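Local atomic coordinates of aldose-aldose oxidoreductase (Caulobacter crescentus, PDB entry 5A04), a protein that catalyses the oxidation and reduction of aldose sugars, probably passing hydride between them through a tightly held NADP(H) cofactor. Residues Ala207-Thr211 and Glu222-Phe227. Numbering follows the deposited sequence.
Sequences AVEST and EDIINF
Glu222 CB lies 3.7 Å from Glu209 OE2, while the Glu222 carboxylate leads away to Tyr328 and the backbone amides of Gly181 and Leu183. At Asp223 the backbone N gives an almost straight hydrogen bond (173°) to Thr211 OG1, 2.8 Å away. That hydroxyl lies beside its own backbone N, chi1 -57°, and donates a hydrogen bond to Glu209 OE2 at 2.7 Å, on the anti side of a carboxylate also paired with Arg213. With an alanine at Thr211, the Asp223 amide would probably lose its acceptor and Glu209 one of its donors. Regular antiparallel pairing follows: Ile224 O accepts from Ser210 N at 2.8 Å, and Ile224 N donates to Ser210 O. Ile225 CG1 meets Ala207 CB at 4.3 Å. Asn226 exchanges two backbone bonds with Val208, and its CB packs against Val208 CG2 on the face turned to the second subunit, whose Arg155 forms a salt bridge with Asp223. Phe227 sits opposite Ala207 in a non-hydrogen-bonded pair, CB to CB at 4.0 Å. Backbone bonds thus join two neighbouring strands of the C-terminal domain's sheet, and the threonine hydroxyl, accepting from Asp223 and donating to Glu209, carries the polar pairing past the strand ends.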
loop_
_atom_site.group_PDB
_atom_site.type_symbol
_atom_site.label_atom_id
_atom_site.label_comp_id
_atom_site.label_asym_id
_atom_site.label_seq_id
_atom_site.Cartn_x
_atom_site.Cartn_y
_atom_site.Cartn_z
ATOM N N ALA A 207 -2.059 3.079 13.113
ATOM C CA ALA A 207 -2.780 3.964 12.204
ATOM C C ALA A 207 -2.239 5.384 12.240
ATOM O O ALA A 207 -1.722 5.843 13.258
ATOM C CB ALA A 207 -4.279 3.966 12.533
ATOM N N VAL A 208 -2.379 6.066 11.106
ATOM C CA VAL A 208 -2.077 7.487 10.982
ATOM C C VAL A 208 -3.286 8.175 10.349
ATOM O O VAL A 208 -3.817 7.693 9.340
ATOM C CB VAL A 208 -0.804 7.735 10.122
ATOM C CG1 VAL A 208 0.429 7.204 10.828
ATOM C CG2 VAL A 208 -0.925 7.087 8.781
ATOM N N GLU A 209 -3.736 9.278 10.943
ATOM C CA GLU A 209 -4.825 10.061 10.373
ATOM C C GLU A 209 -4.305 11.348 9.760
ATOM O O GLU A 209 -3.364 11.957 10.272
ATOM C CB GLU A 209 -5.888 10.382 11.435
ATOM C CG GLU A 209 -7.139 11.023 10.838
ATOM C CD GLU A 209 -7.830 11.999 11.770
ATOM O OE1 GLU A 209 -7.941 11.696 12.991
ATOM O OE2 GLU A 209 -8.269 13.064 11.264
ATOM N N SER A 210 -4.901 11.754 8.645
ATOM C CA SER A 210 -4.565 13.041 8.056
ATOM C C SER A 210 -5.816 13.694 7.502
ATOM O O SER A 210 -6.386 13.240 6.505
ATOM C CB SER A 210 -3.512 12.881 6.964
ATOM O OG SER A 210 -3.098 14.152 6.478
ATOM N N THR A 211 -6.240 14.766 8.160
ATOM C CA THR A 211 -7.452 15.458 7.761
ATOM C C THR A 211 -7.231 16.961 7.817
ATOM O O THR A 211 -6.795 17.493 8.846
ATOM C CB THR A 211 -8.644 15.076 8.674
ATOM O OG1 THR A 211 -8.839 13.656 8.646
ATOM C CG2 THR A 211 -9.929 15.762 8.211
ATOM N N GLU A 222 -13.183 12.068 9.681
ATOM C CA GLU A 222 -11.825 12.024 9.138
ATOM C C GLU A 222 -11.805 11.801 7.633
ATOM O O GLU A 222 -12.699 11.168 7.060
ATOM C CB GLU A 222 -10.983 10.943 9.844
ATOM C CG GLU A 222 -11.190 9.492 9.389
ATOM C CD GLU A 222 -12.482 8.849 9.884
ATOM O OE1 GLU A 222 -13.194 9.436 10.738
ATOM O OE2 GLU A 222 -12.787 7.722 9.415
ATOM N N ASP A 223 -10.755 12.326 7.010
ATOM C CA ASP A 223 -10.521 12.150 5.583
ATOM C C ASP A 223 -9.670 10.903 5.373
ATOM O O ASP A 223 -10.193 9.860 4.984
ATOM C CB ASP A 223 -9.845 13.398 5.006
ATOM C CG ASP A 223 -9.353 13.198 3.580
ATOM O OD1 ASP A 223 -9.760 12.218 2.926
ATOM O OD2 ASP A 223 -8.568 14.047 3.118
ATOM N N ILE A 224 -8.369 11.011 5.622
ATOM C CA ILE A 224 -7.474 9.861 5.486
ATOM C C ILE A 224 -7.205 9.207 6.836
ATOM O O ILE A 224 -6.877 9.885 7.809
ATOM C CB ILE A 224 -6.121 10.254 4.845
ATOM C CG1 ILE A 224 -6.327 10.667 3.383
ATOM C CG2 ILE A 224 -5.141 9.085 4.908
ATOM C CD1 ILE A 224 -5.058 11.241 2.721
ATOM N N ILE A 225 -7.367 7.894 6.905
ATOM C CA ILE A 225 -6.826 7.159 8.047
ATOM C C ILE A 225 -6.293 5.820 7.536
ATOM O O ILE A 225 -7.036 4.904 7.175
ATOM C CB ILE A 225 -7.864 7.003 9.210
ATOM C CG1 ILE A 225 -7.217 6.289 10.404
ATOM C CG2 ILE A 225 -9.171 6.305 8.755
ATOM C CD1 ILE A 225 -8.073 6.363 11.684
ATOM N N ASN A 226 -4.968 5.749 7.451
ATOM C CA ASN A 226 -4.292 4.569 6.933
ATOM C C ASN A 226 -3.891 3.702 8.096
ATOM O O ASN A 226 -3.560 4.219 9.170
ATOM C CB ASN A 226 -3.068 4.967 6.103
ATOM C CG ASN A 226 -3.438 5.854 4.931
ATOM O OD1 ASN A 226 -4.578 5.813 4.439
ATOM N ND2 ASN A 226 -2.479 6.658 4.471
ATOM N N PHE A 227 -3.921 2.393 7.913
ATOM C CA PHE A 227 -3.646 1.521 9.043
ATOM C C PHE A 227 -2.853 0.296 8.645
ATOM O O PHE A 227 -2.811 -0.104 7.471
ATOM C CB PHE A 227 -4.952 1.122 9.764
ATOM C CG PHE A 227 -6.039 0.586 8.858
ATOM C CD1 PHE A 227 -6.869 1.452 8.143
ATOM C CD2 PHE A 227 -6.266 -0.784 8.771
ATOM C CE1 PHE A 227 -7.897 0.941 7.313
ATOM C CE2 PHE A 227 -7.292 -1.291 7.961
ATOM C CZ PHE A 227 -8.100 -0.429 7.234
#